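Local coordinates for NADB-Rossmann Superfamily protein (Streptococcus agalactiae, PDB 3LEC) that probably methylates N1 of adenine 22 in tRNA, and carries a bound zinc ion, at residues 24-29 / 82-87; 31-36 / 59-64; 35-40 / 68-73; 48-53 / 74-79; 93-98 / 120-125. All blocks are in the same frame, centred on the assembly; numbering follows the deposited sequence.

Interaction 1: residues 24-29 / 82-87; sequences RLLDVG and LSAFEE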
# COMPACT_ATOMS: atom_id res chain seq x y z
N ARG A 24 3.75 -15.54 -7.23
CA ARG A 24 3.02 -15.29 -8.45
C ARG A 24 2.15 -14.11 -8.07
O ARG A 24 1.30 -14.22 -7.21
CB ARG A 24 2.21 -16.52 -8.83
CG ARG A 24 3.06 -17.75 -9.05
CD ARG A 24 2.22 -18.97 -9.44
NE ARG A 24 1.41 -18.73 -10.65
CZ ARG A 24 1.83 -18.88 -11.91
NH1 ARG A 24 3.06 -19.30 -12.17
NH2 ARG A 24 0.99 -18.63 -12.91
N LEU A 25 2.43 -12.97 -8.69
CA LEU A 25 2.04 -11.66 -8.18
C LEU A 25 1.07 -10.97 -9.12
O LEU A 25 1.27 -11.03 -10.33
CB LEU A 25 3.29 -10.78 -8.08
CG LEU A 25 3.13 -9.28 -7.82
CD1 LEU A 25 2.73 -9.04 -6.39
CD2 LEU A 25 4.43 -8.54 -8.12
N LEU A 26 0.05 -10.34 -8.56
CA LEU A 26 -0.71 -9.31 -9.28
C LEU A 26 -0.41 -7.92 -8.71
O LEU A 26 -0.58 -7.68 -7.50
CB LEU A 26 -2.22 -9.60 -9.23
CG LEU A 26 -3.18 -8.45 -9.59
CD1 LEU A 26 -3.25 -8.14 -11.11
CD2 LEU A 26 -4.55 -8.68 -9.03
N ASP A 27 0.01 -7.02 -9.60
CA ASP A 27 0.26 -5.61 -9.25
C ASP A 27 -0.90 -4.81 -9.81
O ASP A 27 -1.01 -4.64 -11.03
CB ASP A 27 1.57 -5.12 -9.88
CG ASP A 27 2.09 -3.81 -9.25
OD1 ASP A 27 1.58 -3.40 -8.19
OD2 ASP A 27 3.03 -3.20 -9.82
N VAL A 28 -1.77 -4.33 -8.92
CA VAL A 28 -2.99 -3.65 -9.33
C VAL A 28 -2.70 -2.19 -9.60
O VAL A 28 -2.22 -1.47 -8.72
CB VAL A 28 -4.05 -3.72 -8.24
CG1 VAL A 28 -5.36 -3.10 -8.75
CG2 VAL A 28 -4.26 -5.15 -7.83
N GLY A 29 -3.00 -1.75 -10.83
CA GLY A 29 -2.69 -0.39 -11.27
C GLY A 29 -1.20 -0.16 -11.27
O GLY A 29 -0.70 0.89 -10.83
N LEU A 82 -9.36 -6.10 -9.17
CA LEU A 82 -8.95 -7.47 -8.99
C LEU A 82 -9.47 -8.42 -10.08
O LEU A 82 -9.14 -9.58 -10.05
CB LEU A 82 -9.28 -7.98 -7.59
CG LEU A 82 -8.80 -7.12 -6.40
CD1 LEU A 82 -8.79 -7.98 -5.18
CD2 LEU A 82 -7.42 -6.50 -6.60
N SER A 83 -10.28 -7.92 -11.02
CA SER A 83 -10.71 -8.70 -12.19
C SER A 83 -9.52 -9.01 -13.11
O SER A 83 -9.64 -9.80 -14.05
CB SER A 83 -11.78 -7.94 -12.99
OG SER A 83 -13.01 -7.84 -12.28
N ALA A 84 -8.38 -8.36 -12.84
CA ALA A 84 -7.17 -8.56 -13.64
C ALA A 84 -6.58 -9.96 -13.42
O ALA A 84 -5.62 -10.34 -14.06
CB ALA A 84 -6.14 -7.52 -13.31
N PHE A 85 -7.12 -10.73 -12.49
CA PHE A 85 -6.66 -12.13 -12.37
C PHE A 85 -7.79 -13.15 -12.25
O PHE A 85 -8.94 -12.79 -12.01
CB PHE A 85 -5.59 -12.33 -11.28
CG PHE A 85 -6.15 -12.52 -9.89
CD1 PHE A 85 -6.05 -13.76 -9.26
CD2 PHE A 85 -6.73 -11.47 -9.20
CE1 PHE A 85 -6.56 -13.94 -7.97
CE2 PHE A 85 -7.24 -11.63 -7.93
CZ PHE A 85 -7.16 -12.88 -7.30
N GLU A 86 -7.43 -14.42 -12.45
CA GLU A 86 -8.38 -15.53 -12.44
C GLU A 86 -7.80 -16.66 -11.63
O GLU A 86 -6.60 -16.70 -11.38
CB GLU A 86 -8.59 -16.05 -13.87
CG GLU A 86 -9.59 -15.29 -14.69
CD GLU A 86 -10.06 -16.10 -15.89
OE1 GLU A 86 -9.20 -16.59 -16.64
OE2 GLU A 86 -11.29 -16.22 -16.08
N GLU A 87 -8.64 -17.62 -11.24
CA GLU A 87 -8.14 -18.85 -10.58
C GLU A 87 -6.94 -19.52 -11.29
O GLU A 87 -5.94 -19.91 -10.63
CB GLU A 87 -9.30 -19.84 -10.42
CG GLU A 87 -8.95 -21.18 -9.73
CD GLU A 87 -10.09 -22.20 -9.81
OE1 GLU A 87 -11.11 -21.90 -10.46
OE2 GLU A 87 -9.97 -23.30 -9.21

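Interaction 2: residues 31-36 / 59-64; sequences DHAYLP and QSALKN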
# COMPACT_ATOMS: atom_id res chain seq x y z
N ASP A 31 2.53 0.64 -11.66
CA ASP A 31 3.22 1.85 -12.09
C ASP A 31 4.18 1.44 -13.22
O ASP A 31 5.32 1.03 -12.97
CB ASP A 31 3.95 2.48 -10.90
CG ASP A 31 4.74 3.72 -11.26
OD1 ASP A 31 4.67 4.17 -12.42
OD2 ASP A 31 5.44 4.26 -10.38
N HIS A 32 3.69 1.51 -14.46
CA HIS A 32 4.49 1.25 -15.65
C HIS A 32 5.09 -0.18 -15.67
O HIS A 32 6.01 -0.45 -16.43
CB HIS A 32 5.61 2.29 -15.81
CG HIS A 32 5.14 3.67 -16.12
ND1 HIS A 32 4.81 4.58 -15.13
CD2 HIS A 32 4.94 4.31 -17.30
CE1 HIS A 32 4.42 5.72 -15.70
NE2 HIS A 32 4.49 5.57 -17.01
N ALA A 33 4.53 -1.07 -14.85
CA ALA A 33 5.03 -2.44 -14.63
C ALA A 33 6.46 -2.51 -14.10
O ALA A 33 7.13 -3.54 -14.21
CB ALA A 33 4.89 -3.28 -15.89
N TYR A 34 6.95 -1.41 -13.51
CA TYR A 34 8.31 -1.42 -12.99
C TYR A 34 8.57 -2.52 -11.97
O TYR A 34 9.55 -3.29 -12.07
CB TYR A 34 8.66 -0.08 -12.39
CG TYR A 34 8.71 1.07 -13.37
CD1 TYR A 34 9.21 0.92 -14.68
CD2 TYR A 34 8.28 2.33 -12.98
CE1 TYR A 34 9.25 2.03 -15.57
CE2 TYR A 34 8.32 3.41 -13.83
CZ TYR A 34 8.80 3.28 -15.11
OH TYR A 34 8.82 4.43 -15.89
N LEU A 35 7.71 -2.57 -10.97
CA LEU A 35 7.83 -3.53 -9.90
C LEU A 35 7.76 -4.99 -10.42
O LEU A 35 8.67 -5.78 -10.14
CB LEU A 35 6.79 -3.23 -8.82
CG LEU A 35 6.66 -4.28 -7.71
CD1 LEU A 35 7.95 -4.40 -6.95
CD2 LEU A 35 5.47 -3.96 -6.79
N PRO A 36 6.74 -5.35 -11.23
CA PRO A 36 6.83 -6.70 -11.80
C PRO A 36 8.11 -6.95 -12.64
O PRO A 36 8.69 -8.04 -12.55
CB PRO A 36 5.56 -6.80 -12.69
CG PRO A 36 4.64 -5.80 -12.19
CD PRO A 36 5.45 -4.70 -11.52
N GLN A 59 -1.02 0.42 -22.26
CA GLN A 59 -0.06 0.41 -23.37
C GLN A 59 1.39 0.59 -22.88
O GLN A 59 2.32 -0.07 -23.39
CB GLN A 59 -0.44 1.46 -24.42
CG GLN A 59 -1.81 1.22 -25.08
CD GLN A 59 -1.85 -0.04 -25.93
OE1 GLN A 59 -0.80 -0.60 -26.28
NE2 GLN A 59 -3.04 -0.48 -26.30
N SER A 60 1.57 1.49 -21.91
CA SER A 60 2.87 1.74 -21.27
C SER A 60 3.48 0.47 -20.68
O SER A 60 4.61 0.11 -20.96
CB SER A 60 2.72 2.77 -20.15
OG SER A 60 2.08 3.94 -20.60
N ALA A 61 2.70 -0.20 -19.84
CA ALA A 61 3.15 -1.42 -19.20
C ALA A 61 3.46 -2.49 -20.25
O ALA A 61 4.50 -3.16 -20.18
CB ALA A 61 2.09 -1.91 -18.22
N LEU A 62 2.58 -2.64 -21.24
CA LEU A 62 2.81 -3.59 -22.32
C LEU A 62 4.13 -3.34 -23.00
O LEU A 62 4.90 -4.28 -23.17
CB LEU A 62 1.69 -3.53 -23.38
CG LEU A 62 0.62 -4.60 -23.48
CD1 LEU A 62 -0.14 -4.39 -24.78
CD2 LEU A 62 1.23 -6.03 -23.40
N LYS A 63 4.39 -2.09 -23.39
CA LYS A 63 5.63 -1.74 -24.09
C LYS A 63 6.84 -2.03 -23.21
O LYS A 63 7.83 -2.59 -23.69
CB LYS A 63 5.66 -0.26 -24.50
N ASN A 64 6.75 -1.67 -21.93
CA ASN A 64 7.87 -1.84 -21.01
C ASN A 64 8.20 -3.30 -20.82
O ASN A 64 9.36 -3.69 -20.85
CB ASN A 64 7.62 -1.14 -19.66
CG ASN A 64 7.71 0.38 -19.76
OD1 ASN A 64 8.13 0.94 -20.79
ND2 ASN A 64 7.35 1.06 -18.67
O HOH W 1 7.90 3.73 -18.55

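Interaction 3: residues 35-40 / 68-73; sequences LPIFLL and HGLTSK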
# COMPACT_ATOMS: atom_id res chain seq x y z
N LEU A 35 7.71 -2.57 -10.97
CA LEU A 35 7.83 -3.53 -9.90
C LEU A 35 7.76 -4.99 -10.42
O LEU A 35 8.67 -5.78 -10.14
CB LEU A 35 6.79 -3.23 -8.82
CG LEU A 35 6.66 -4.28 -7.71
CD1 LEU A 35 7.95 -4.40 -6.95
CD2 LEU A 35 5.47 -3.96 -6.79
N PRO A 36 6.74 -5.35 -11.23
CA PRO A 36 6.83 -6.70 -11.80
C PRO A 36 8.11 -6.95 -12.64
O PRO A 36 8.69 -8.04 -12.55
CB PRO A 36 5.56 -6.80 -12.69
CG PRO A 36 4.64 -5.80 -12.19
CD PRO A 36 5.45 -4.70 -11.52
N ILE A 37 8.58 -5.97 -13.42
CA ILE A 37 9.81 -6.15 -14.20
C ILE A 37 11.02 -6.40 -13.30
O ILE A 37 11.84 -7.26 -13.58
CB ILE A 37 10.08 -4.97 -15.20
CG1 ILE A 37 9.06 -5.01 -16.34
CG2 ILE A 37 11.51 -5.01 -15.77
CD1 ILE A 37 8.86 -3.68 -17.03
N PHE A 38 11.13 -5.63 -12.23
CA PHE A 38 12.23 -5.81 -11.30
C PHE A 38 12.23 -7.25 -10.78
O PHE A 38 13.26 -7.94 -10.82
CB PHE A 38 12.14 -4.86 -10.11
CG PHE A 38 13.20 -5.13 -9.09
CD1 PHE A 38 14.55 -4.88 -9.38
CD2 PHE A 38 12.87 -5.74 -7.88
CE1 PHE A 38 15.56 -5.18 -8.46
CE2 PHE A 38 13.87 -6.03 -6.92
CZ PHE A 38 15.21 -5.76 -7.21
N LEU A 39 11.07 -7.69 -10.33
CA LEU A 39 10.96 -8.96 -9.62
C LEU A 39 11.21 -10.11 -10.57
O LEU A 39 11.85 -11.09 -10.18
CB LEU A 39 9.58 -9.10 -8.97
CG LEU A 39 9.38 -8.14 -7.79
CD1 LEU A 39 7.96 -8.30 -7.26
CD2 LEU A 39 10.46 -8.40 -6.68
N LEU A 40 10.71 -10.00 -11.81
CA LEU A 40 10.92 -11.04 -12.82
C LEU A 40 12.32 -11.06 -13.42
O LEU A 40 12.87 -12.13 -13.66
CB LEU A 40 9.86 -10.97 -13.93
CG LEU A 40 8.62 -11.84 -13.71
CD1 LEU A 40 9.00 -13.34 -13.57
CD2 LEU A 40 7.78 -11.40 -12.50
N HIS A 68 11.78 -5.10 -22.08
CA HIS A 68 12.58 -5.77 -21.08
C HIS A 68 12.66 -7.28 -21.30
O HIS A 68 13.37 -8.00 -20.57
CB HIS A 68 12.07 -5.43 -19.69
CG HIS A 68 12.57 -4.13 -19.19
ND1 HIS A 68 13.65 -4.04 -18.34
CD2 HIS A 68 12.16 -2.86 -19.41
CE1 HIS A 68 13.87 -2.77 -18.04
NE2 HIS A 68 12.99 -2.03 -18.68
N GLY A 69 11.96 -7.74 -22.35
CA GLY A 69 12.04 -9.14 -22.77
C GLY A 69 11.38 -10.07 -21.77
O GLY A 69 11.89 -11.15 -21.50
N LEU A 70 10.24 -9.66 -21.22
CA LEU A 70 9.57 -10.44 -20.17
C LEU A 70 8.13 -10.83 -20.48
O LEU A 70 7.37 -11.19 -19.56
CB LEU A 70 9.64 -9.68 -18.84
CG LEU A 70 11.03 -9.69 -18.20
CD1 LEU A 70 11.10 -8.60 -17.11
CD2 LEU A 70 11.36 -11.08 -17.65
N THR A 71 7.75 -10.76 -21.75
CA THR A 71 6.36 -11.04 -22.15
C THR A 71 5.88 -12.44 -21.75
O THR A 71 4.69 -12.61 -21.49
CB THR A 71 6.13 -10.88 -23.64
OG1 THR A 71 6.86 -11.90 -24.33
CG2 THR A 71 6.56 -9.47 -24.10
N SER A 72 6.80 -13.41 -21.71
CA SER A 72 6.47 -14.79 -21.31
C SER A 72 6.21 -14.91 -19.81
O SER A 72 5.53 -15.85 -19.36
CB SER A 72 7.58 -15.76 -21.70
OG SER A 72 7.67 -15.93 -23.11
N LYS A 73 6.75 -13.98 -19.04
CA LYS A 73 6.67 -14.07 -17.59
C LYS A 73 5.77 -13.02 -16.94
O LYS A 73 5.45 -13.13 -15.76
CB LYS A 73 8.07 -14.03 -16.98
CG LYS A 73 8.93 -15.25 -17.39
CD LYS A 73 10.37 -15.05 -16.97
CE LYS A 73 11.19 -16.33 -17.06
NZ LYS A 73 12.61 -16.03 -16.73
O HOH W 2 12.29 -14.38 -14.59

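Interaction 4: residues 48-53 / 74-79; sequences AIAGEV and IDVRLA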
# COMPACT_ATOMS: atom_id res chain seq x y z
N ALA A 48 4.03 -12.72 -12.97
CA ALA A 48 3.31 -11.53 -12.54
C ALA A 48 2.28 -11.06 -13.57
O ALA A 48 2.41 -11.35 -14.76
CB ALA A 48 4.27 -10.39 -12.16
N ILE A 49 1.26 -10.37 -13.08
CA ILE A 49 0.28 -9.67 -13.92
C ILE A 49 0.36 -8.19 -13.54
O ILE A 49 0.35 -7.83 -12.33
CB ILE A 49 -1.15 -10.19 -13.72
CG1 ILE A 49 -1.26 -11.70 -14.04
CG2 ILE A 49 -2.18 -9.38 -14.54
CD1 ILE A 49 -2.47 -12.37 -13.32
N ALA A 50 0.44 -7.34 -14.55
CA ALA A 50 0.35 -5.90 -14.34
C ALA A 50 -1.06 -5.52 -14.74
O ALA A 50 -1.41 -5.58 -15.91
CB ALA A 50 1.39 -5.14 -15.18
N GLY A 51 -1.87 -5.14 -13.76
CA GLY A 51 -3.28 -4.85 -13.99
C GLY A 51 -3.47 -3.36 -14.20
O GLY A 51 -3.02 -2.56 -13.39
N GLU A 52 -4.08 -2.98 -15.31
CA GLU A 52 -4.24 -1.57 -15.62
C GLU A 52 -5.71 -1.36 -15.91
O GLU A 52 -6.40 -2.29 -16.37
CB GLU A 52 -3.37 -1.14 -16.83
CG GLU A 52 -1.86 -1.45 -16.74
CD GLU A 52 -1.14 -0.76 -15.56
OE1 GLU A 52 -1.68 0.18 -14.96
OE2 GLU A 52 -0.02 -1.18 -15.22
N VAL A 53 -6.16 -0.14 -15.65
CA VAL A 53 -7.58 0.18 -15.68
C VAL A 53 -8.01 0.95 -16.94
O VAL A 53 -9.17 0.87 -17.36
CB VAL A 53 -8.00 0.94 -14.37
CG1 VAL A 53 -7.52 2.41 -14.40
CG2 VAL A 53 -9.49 0.82 -14.15
N ILE A 74 5.35 -12.03 -17.72
CA ILE A 74 4.50 -10.97 -17.18
C ILE A 74 3.31 -10.68 -18.08
O ILE A 74 3.48 -10.25 -19.22
CB ILE A 74 5.27 -9.68 -16.89
CG1 ILE A 74 6.43 -9.93 -15.92
CG2 ILE A 74 4.30 -8.64 -16.31
CD1 ILE A 74 7.31 -8.70 -15.66
N ASP A 75 2.12 -10.93 -17.57
CA ASP A 75 0.89 -10.61 -18.30
C ASP A 75 0.46 -9.19 -17.99
O ASP A 75 0.55 -8.73 -16.85
CB ASP A 75 -0.24 -11.59 -17.94
CG ASP A 75 -0.12 -12.92 -18.66
OD1 ASP A 75 0.72 -13.04 -19.57
OD2 ASP A 75 -0.88 -13.85 -18.31
N VAL A 76 0.02 -8.48 -19.02
CA VAL A 76 -0.44 -7.13 -18.80
C VAL A 76 -1.90 -7.17 -19.20
O VAL A 76 -2.23 -7.66 -20.27
CB VAL A 76 0.36 -6.09 -19.63
CG1 VAL A 76 -0.19 -4.69 -19.41
CG2 VAL A 76 1.87 -6.16 -19.34
N ARG A 77 -2.78 -6.74 -18.30
CA ARG A 77 -4.21 -6.87 -18.52
C ARG A 77 -4.96 -5.58 -18.27
O ARG A 77 -4.61 -4.79 -17.37
CB ARG A 77 -4.78 -8.02 -17.69
CG ARG A 77 -4.12 -9.34 -18.04
CD ARG A 77 -4.82 -10.52 -17.43
NE ARG A 77 -4.00 -11.72 -17.57
CZ ARG A 77 -4.14 -12.82 -16.82
NH1 ARG A 77 -5.09 -12.90 -15.90
NH2 ARG A 77 -3.33 -13.85 -17.01
N LEU A 78 -5.98 -5.34 -19.10
CA LEU A 78 -6.83 -4.17 -18.95
C LEU A 78 -8.10 -4.65 -18.29
O LEU A 78 -8.97 -5.22 -18.96
CB LEU A 78 -7.17 -3.55 -20.31
CG LEU A 78 -7.66 -2.10 -20.45
CD1 LEU A 78 -8.12 -1.89 -21.90
CD2 LEU A 78 -8.78 -1.74 -19.50
N ALA A 79 -8.21 -4.39 -16.99
CA ALA A 79 -9.32 -4.90 -16.21
C ALA A 79 -9.52 -4.10 -14.93
O ALA A 79 -8.55 -3.58 -14.35
CB ALA A 79 -9.09 -6.40 -15.87

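Interaction 5: residues 93-98 / 120-125; sequences TITICG and TLVLQP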
# COMPACT_ATOMS: atom_id res chain seq x y z
N THR A 93 0.08 -13.54 -4.32
CA THR A 93 0.43 -12.22 -3.77
C THR A 93 -0.14 -11.07 -4.60
O THR A 93 -0.07 -11.09 -5.83
CB THR A 93 1.97 -12.01 -3.70
OG1 THR A 93 2.60 -13.11 -3.04
CG2 THR A 93 2.31 -10.73 -2.96
N ILE A 94 -0.65 -10.05 -3.92
CA ILE A 94 -1.21 -8.85 -4.57
C ILE A 94 -0.50 -7.62 -4.00
O ILE A 94 -0.33 -7.50 -2.79
CB ILE A 94 -2.72 -8.77 -4.38
CG1 ILE A 94 -3.41 -9.97 -5.08
CG2 ILE A 94 -3.30 -7.43 -4.90
CD1 ILE A 94 -4.94 -10.00 -4.88
N THR A 95 -0.06 -6.73 -4.88
CA THR A 95 0.46 -5.43 -4.46
C THR A 95 -0.48 -4.33 -4.97
O THR A 95 -0.98 -4.40 -6.10
CB THR A 95 1.90 -5.18 -4.95
OG1 THR A 95 2.00 -5.44 -6.36
CG2 THR A 95 2.92 -6.09 -4.21
N ILE A 96 -0.75 -3.33 -4.14
CA ILE A 96 -1.49 -2.14 -4.58
C ILE A 96 -0.79 -0.93 -4.01
O ILE A 96 -0.72 -0.79 -2.79
CB ILE A 96 -2.98 -2.14 -4.13
CG1 ILE A 96 -3.66 -3.50 -4.41
CG2 ILE A 96 -3.73 -1.00 -4.82
CD1 ILE A 96 -5.04 -3.65 -3.75
N CYS A 97 -0.25 -0.07 -4.88
CA CYS A 97 0.58 1.06 -4.41
C CYS A 97 0.11 2.36 -5.03
O CYS A 97 -0.59 2.34 -6.05
CB CYS A 97 2.05 0.86 -4.78
SG CYS A 97 2.71 -0.79 -4.45
N GLY A 98 0.51 3.47 -4.43
CA GLY A 98 0.31 4.81 -5.03
C GLY A 98 -1.13 5.27 -5.16
O GLY A 98 -1.49 6.02 -6.09
N THR A 120 -0.60 -13.27 0.56
CA THR A 120 0.08 -12.04 1.00
C THR A 120 -0.37 -10.81 0.21
O THR A 120 -0.49 -10.87 -1.03
CB THR A 120 1.61 -12.18 0.82
OG1 THR A 120 2.05 -13.46 1.31
CG2 THR A 120 2.37 -11.02 1.56
N LEU A 121 -0.59 -9.71 0.91
CA LEU A 121 -0.78 -8.43 0.22
C LEU A 121 0.27 -7.46 0.72
O LEU A 121 0.57 -7.44 1.91
CB LEU A 121 -2.17 -7.84 0.45
CG LEU A 121 -3.38 -8.67 -0.01
CD1 LEU A 121 -3.82 -9.61 1.11
CD2 LEU A 121 -4.51 -7.75 -0.40
N VAL A 122 0.85 -6.69 -0.20
CA VAL A 122 1.72 -5.58 0.16
C VAL A 122 1.04 -4.32 -0.37
O VAL A 122 0.77 -4.22 -1.57
CB VAL A 122 3.13 -5.76 -0.42
CG1 VAL A 122 4.12 -4.76 0.22
CG2 VAL A 122 3.62 -7.20 -0.13
N LEU A 123 0.73 -3.40 0.53
CA LEU A 123 -0.14 -2.27 0.23
C LEU A 123 0.60 -1.00 0.61
O LEU A 123 1.17 -0.89 1.71
CB LEU A 123 -1.46 -2.39 1.02
CG LEU A 123 -2.22 -3.71 0.89
CD1 LEU A 123 -3.40 -3.79 1.88
CD2 LEU A 123 -2.67 -3.93 -0.55
N GLN A 124 0.67 -0.08 -0.33
CA GLN A 124 1.35 1.20 -0.08
C GLN A 124 0.31 2.31 -0.31
O GLN A 124 0.13 2.80 -1.43
CB GLN A 124 2.60 1.32 -0.96
CG GLN A 124 3.48 2.57 -0.73
CD GLN A 124 2.97 3.79 -1.49
OE1 GLN A 124 2.97 3.81 -2.73
NE2 GLN A 124 2.53 4.81 -0.76
N PRO A 125 -0.41 2.68 0.76
CA PRO A 125 -1.35 3.79 0.67
C PRO A 125 -0.61 5.12 0.69
O PRO A 125 0.41 5.26 1.40
CB PRO A 125 -2.21 3.63 1.93
CG PRO A 125 -1.30 2.91 2.93
CD PRO A 125 -0.34 2.09 2.11
O HOH W 3 2.50 -15.18 -0.65

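Interaction 1: residues 24-29 / 82-87
L26 and F85 meet at about a right angle, one branch of the leucine touching the ring obliquely. L26 CD2 lies 3.5 Å from F85 CD2, and CE2 of the same ring is the next atom along. The other branch of L26 does a different job: its CD1 rests 3.7 Å from the methyl CB of A84. One leucine fork therefore spans two consecutive residues of the loop. CG of L26 stands anti to the backbone N (chi1 164°), which places CD1 at A84 and CD2 at F85.

F85 holds its ring in a less common setting, with CG between its own N and carbonyl carbon (chi1 85°). This places its CD2-CE2 bond next to the L26 methyl.

Two residues further on, V28 and L82 also cross at about a right angle. V28 CG2 touches L82 CD2 at 3.6 Å. The same L82 CD2 is 4.3 Å from L26 CD2, so it bridges the two strand residues. No hydrogen bond links the segments; the contact is entirely apolar and its touching residues are buried.

The loop packs on one face of the sheet of a Rossmann-like fold, in its parallel part. Strand 23-28 runs between strands 45-52 and 93-99. V28 also packs on I94 and I96, and F85 on I49. K114 makes a cation-pi contact with F85, while L82 reaches L115. L25 and D27 lean instead on helix 34-41.

Interaction 2: residues 31-36 / 59-64
N64 and H32 make the one hydrogen bond between the segments. N64 ND2 donates a hydrogen bond to the backbone O of H32 at 3.0 Å, nearly straight at 169°. The donor sits in the carbonyl plane, on a lone pair, and the oxygen lies close to the amide plane of N64. The same ND2 is 3.6 Å from H32 CB and also donates to a water at 2.7 Å. That water is hydrogen-bonded to Y34 OH, so two partners hold the amide in place. Y34 CE1 lies 3.8 Å from N64 ND2, obliquely to the ring, with ring and amide planes 15° apart.

A33 CB meets A61 CB at 3.9 Å, and H32 CD2 lies near S60 CB.

The second shell fixes the histidine. H32 ND1 donates to D31 OD1 at 2.7 Å, in the plane of the imidazole. Y34 OH lies above one imidazole face. A type I' turn from D31 to Y34 presents the carbonyl of H32 to the helix, and A33 is the N-cap residue of helix 34-41.

The start of helix 34-41 is thus tied to helix 55-67. Beneath them lies the sheet: A33 packs on A50, and A61 on E52 and V76.

Interaction 3: residues 35-40 / 68-73
L40 reaches from helix 34-41 into the loop that follows helix 55-67. Its CB lies 4.0 Å from L70 CD2. CG comes next and is near both CB and O of K73. At the tip, CD1 packs 3.6 Å from K73 CB and also lies against K73 CD. The side chains of L40 and K73 pass at a slant.

The lysine continues past the leucine as an extended chain. Its NZ donates to a water, which in turn donates to the backbone O of L40. The end of K73 is thereby linked back to the same residue that its CB touches.

One turn earlier, I37 crosses H68 at about a right angle. CG2 of I37 stands anti to the backbone N and sits over one face of the imidazole. This is a CH-pi contact, 3.8 Å from CG2 to the ring centroid and 27° off the normal. L70 CD1 lies 3.9 Å from I37 CG2 and also near I37 O, while its CD2 serves L40.

G69 ends helix 55-67 in a Schellman motif with positive phi. The chain then turns toward strand 74-78. This is the helix-to-strand connection of a beta-alpha-beta unit, packed here on the neighbouring helix of a Rossmann-like fold.

Interaction 4: residues 48-53 / 74-79
The guanidinium of R77 has I49 CD1 over one face, 3.6 Å above its plane and offset toward the rim. The two residues sit on the paired strands of a beta-alpha-beta unit: strand 45-52, helix 55-67 and strand 74-78. At the guanidinium edge, in plane, is D75 OD2. R77 NH2 donates to that oxygen at 2.8 Å in a salt bridge that uses the anti side of the carboxylate. R77 NH1 forms a further salt bridge with D89. Two carboxylates and the isoleucine thus fix the rotation of the group. Its chain is extended from CG to NE, which carries the charged end back past I49.

The strands run parallel, their short axes 19° apart, in a Rossmann-like sheet where 74-78 is the outermost strand on this side. Five backbone bonds join them, from D75 N to A48 O at one end to A79 N to E52 O at the other.

I49, D75 and R77 share one face, where I49 also meets I91. I49 CG1 lies 4.0 Å from D75 CB. A48, A50, E52, I74, V76 and L78 point to the other face, which helices 34-41 and 55-67 cover. I74 and A48 both pack on P36 and L40 there.

The L78 side chain leans across to the other segment, bringing CD2 to 3.4 Å from V53 O.

Interaction 5: residues 93-98 / 120-125
Q124 and V122 of one strand and I96 of the other bury the most surface here. The strands are parallel neighbours in the beta-alpha-beta unit 93-99, 101-110 and 120-125 of a Rossmann-like sheet.

V122 lies beside T95 and points the same way. Its CB is 3.8 Å from T95 CG2. The hydroxyl of T95 turns elsewhere, to D27 on strand 23-28. V122 also packs on V15 of helix 10-16 and on I158.

I96 is on the other face, alongside L123. L123 CD2 is 4.0 Å from I96 CD1 and equally near CB and CG1, so one methyl lies along the isoleucine chain. Q124 N donates to I96 O at 2.9 Å, with a straight angle of 170°. I96 N in turn donates to V122 O.

Q124 starts with CG anti to its N (chi1 -175°) and then bends at chi2. This brings its amide back past C97 to the backbone N of G98, and OE1 comes 3.7 Å from C97 CB. R11 also hydrogen-bonds to OE1, and NE2 is hydrogen-bonded to OD1 of N126.

G98 N donates to Q124 OE1 at 3.0 Å, from above the carbonyl plane of the amide and not on a lone pair.

How the interactions relate
From the N terminus, strand 23-28 opens interaction 1, whose loop closes only at residues 82-87. Interactions 2, 3 and 4 all lie within that loop. Interactions 2 and 3 start from the same helix, 34-41, and share L35 and P36. They close on helix 55-67 and on the loop after it. Interaction 4 crosses both, since strand 45-52 begins before they close and strand 74-78 pairs with it afterwards. Interaction 5 follows in series. Strand 23-28 joins interactions 1, 4 and 5 in one sheet: it bonds to I49 on one side and to T95 on the other. Helix 34-41 rests on this sheet through P36 and L40.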